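Local coordinates for CMP/dCMP-type deaminase domain-containing protein (Aspergillus oryzae RIB40, PDB 7DRY), which is a zinc-binding deaminase of the cytidine deaminase fold that probably deaminates a pyrimidine intermediate in riboflavin biosynthesis, at residues 79-82 with 83-87. Sequence-based numbering, arbitrary orientation.
Sequences DRVW and EVLPS
Arg80 and Glu83 join side-on in a salt bridge along a short turn between helix 62-73 and strand 91-97 of the cytidine deaminase fold. NE of Arg80 donates to OE2 of Glu83 (3.0 Å) from above the carboxylate plane, while NH2 of Arg80 meets OE1 of Glu83 at 3.1 Å on its syn side. The two flat groups are twisted 45° apart. Arginine suits the place because NE and NH2 together can take both carboxylate oxygens; a bend at chi3 (47°) swings its long chain back toward the glutamate, whose own chain runs extended beyond CG. Glutamate serves doubly: its CG lies over one face of the Trp82 indole, a flat apolar surface suited to a CH-pi contact, 3.6 Å from the centroid of the six-membered ring, with the carboxylate nearly perpendicular to that ring. Away from the salt bridge, CG2 of Val81 packs against CG2 of Val84 and CG of Leu85. Val81 and Leu85, apolar and buried, rest on Tyr70 of helix 62-73, and Leu85 also on Thr119. Backbone bonds hold the turn: Glu83 N reaches Arg80 O, and Val81 O accepts twice, from Val84 N (3.0 Å), which lies above the carbonyl plane, and from Leu85 N at 3.1 Å almost straight ahead of the C=O bond.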
ATOM      1  N   ASP A  79       3.821  10.447  11.803  1.00 17.95           N
ATOM      2  CA  ASP A  79       3.332   9.519  12.818  1.00 18.82           C
ATOM      3  C   ASP A  79       2.012   9.961  13.439  1.00 21.43           C
ATOM      4  O   ASP A  79       1.372   9.155  14.124  1.00 24.30           O
ATOM      5  CB  ASP A  79       4.405   9.154  13.869  1.00 19.96           C
ATOM      6  CG  ASP A  79       4.827  10.327  14.758  1.00 25.00           C
ATOM      7  OD1 ASP A  79       4.223  11.415  14.698  1.00 23.78           O
ATOM      8  OD2 ASP A  79       5.783  10.139  15.548  1.00 28.44           O
ATOM      9  N   ARG A  80       1.582  11.203  13.191  1.00 16.28           N
ATOM     10  CA  ARG A  80       0.314  11.723  13.691  1.00 15.83           C
ATOM     11  C   ARG A  80      -0.735  11.860  12.588  1.00 16.21           C
ATOM     12  O   ARG A  80      -1.743  12.551  12.780  1.00 15.44           O
ATOM     13  CB  ARG A  80       0.522  13.062  14.400  1.00 21.12           C
ATOM     14  CG  ARG A  80       1.176  12.947  15.775  1.00 22.83           C
ATOM     15  CD  ARG A  80       1.514  14.316  16.374  1.00 29.80           C
ATOM     16  NE  ARG A  80       0.400  15.251  16.256  1.00 35.83           N
ATOM     17  CZ  ARG A  80       0.534  16.567  16.132  1.00 43.06           C
ATOM     18  NH1 ARG A  80       1.742  17.120  16.115  1.00 45.97           N
ATOM     19  NH2 ARG A  80      -0.541  17.334  16.023  1.00 43.30           N
ATOM     20  N   VAL A  81      -0.521  11.217  11.437  1.00 13.25           N
ATOM     21  CA  VAL A  81      -1.485  11.328  10.345  1.00 11.60           C
ATOM     22  C   VAL A  81      -2.840  10.768  10.751  1.00 11.52           C
ATOM     23  O   VAL A  81      -3.872  11.189  10.216  1.00 12.61           O
ATOM     24  CB  VAL A  81      -0.942  10.664   9.057  1.00 11.66           C
ATOM     25  CG1 VAL A  81      -1.025   9.148   9.134  1.00 12.43           C
ATOM     26  CG2 VAL A  81      -1.681  11.195   7.818  1.00 12.03           C
ATOM     27  N   TRP A  82      -2.866   9.843  11.715  1.00 13.28           N
ATOM     28  CA  TRP A  82      -4.137   9.326  12.203  1.00 12.77           C
ATOM     29  C   TRP A  82      -5.074  10.441  12.647  1.00 14.68           C
ATOM     30  O   TRP A  82      -6.296  10.309  12.528  1.00 16.89           O
ATOM     31  CB  TRP A  82      -3.888   8.346  13.353  1.00 15.34           C
ATOM     32  CG  TRP A  82      -3.472   8.958  14.687  1.00 16.14           C
ATOM     33  CD1 TRP A  82      -2.195   9.146  15.158  1.00 17.06           C
ATOM     34  CD2 TRP A  82      -4.348   9.416  15.726  1.00 20.09           C
ATOM     35  NE1 TRP A  82      -2.231   9.703  16.424  1.00 19.44           N
ATOM     36  CE2 TRP A  82      -3.541   9.879  16.788  1.00 21.71           C
ATOM     37  CE3 TRP A  82      -5.739   9.486  15.858  1.00 19.95           C
ATOM     38  CZ2 TRP A  82      -4.082  10.406  17.960  1.00 24.54           C
ATOM     39  CZ3 TRP A  82      -6.270  10.008  17.020  1.00 24.90           C
ATOM     40  CH2 TRP A  82      -5.444  10.461  18.054  1.00 27.23           C
ATOM     41  N   GLU A  83      -4.527  11.551  13.158  1.00 15.46           N
ATOM     42  CA  GLU A  83      -5.363  12.616  13.701  1.00 14.79           C
ATOM     43  C   GLU A  83      -6.124  13.369  12.620  1.00 15.17           C
ATOM     44  O   GLU A  83      -7.113  14.042  12.934  1.00 18.47           O
ATOM     45  CB  GLU A  83      -4.500  13.638  14.444  1.00 19.45           C
ATOM     46  CG  GLU A  83      -3.697  13.089  15.604  1.00 21.80           C
ATOM     47  CD  GLU A  83      -2.807  14.146  16.245  1.00 29.92           C
ATOM     48  OE1 GLU A  83      -2.849  15.318  15.815  1.00 34.29           O
ATOM     49  OE2 GLU A  83      -2.047  13.790  17.165  1.00 30.62           O
ATOM     50  N   VAL A  84      -5.682  13.286  11.369  1.00 15.80           N
ATOM     51  CA  VAL A  84      -6.212  14.122  10.296  1.00 14.05           C
ATOM     52  C   VAL A  84      -6.862  13.336   9.168  1.00 13.14           C
ATOM     53  O   VAL A  84      -7.531  13.948   8.321  1.00 14.66           O
ATOM     54  CB  VAL A  84      -5.152  15.088   9.725  1.00 13.77           C
ATOM     55  CG1 VAL A  84      -4.712  16.091  10.793  1.00 16.91           C
ATOM     56  CG2 VAL A  84      -3.968  14.314   9.180  1.00 13.90           C
ATOM     57  N   LEU A  85      -6.676  12.019   9.096  1.00 13.24           N
ATOM     58  CA  LEU A  85      -7.327  11.260   8.039  1.00 12.82           C
ATOM     59  C   LEU A  85      -8.845  11.330   8.209  1.00 12.79           C
ATOM     60  O   LEU A  85      -9.354  11.421   9.337  1.00 14.68           O
ATOM     61  CB  LEU A  85      -6.892   9.801   8.082  1.00 13.06           C
ATOM     62  CG  LEU A  85      -5.491   9.554   7.530  1.00 12.08           C
ATOM     63  CD1 LEU A  85      -5.034   8.147   7.927  1.00 15.52           C
ATOM     64  CD2 LEU A  85      -5.442   9.758   6.018  1.00 12.85           C
ATOM     65  N   PRO A  86      -9.594  11.273   7.107  1.00 12.73           N
ATOM     66  CA  PRO A  86     -11.059  11.331   7.209  1.00 14.99           C
ATOM     67  C   PRO A  86     -11.608  10.213   8.078  1.00 13.84           C
ATOM     68  O   PRO A  86     -11.098   9.088   8.078  1.00 14.67           O
ATOM     69  CB  PRO A  86     -11.521  11.161   5.757  1.00 16.47           C
ATOM     70  CG  PRO A  86     -10.370  11.569   4.934  1.00 14.39           C
ATOM     71  CD  PRO A  86      -9.138  11.196   5.708  1.00 13.08           C
ATOM     72  N   SER A  87     -12.681  10.535   8.805  1.00 14.26           N
ATOM     73  CA  SER A  87     -13.357   9.567   9.663  1.00 14.99           C
ATOM     74  C   SER A  87     -14.826   9.990   9.695  1.00 18.90           C
ATOM     75  O   SER A  87     -15.274  10.682  10.609  1.00 25.23           O
ATOM     76  CB  SER A  87     -12.742   9.539  11.056  1.00 17.60           C
ATOM     77  OG  SER A  87     -13.247   8.443  11.804  1.00 21.33           O
TER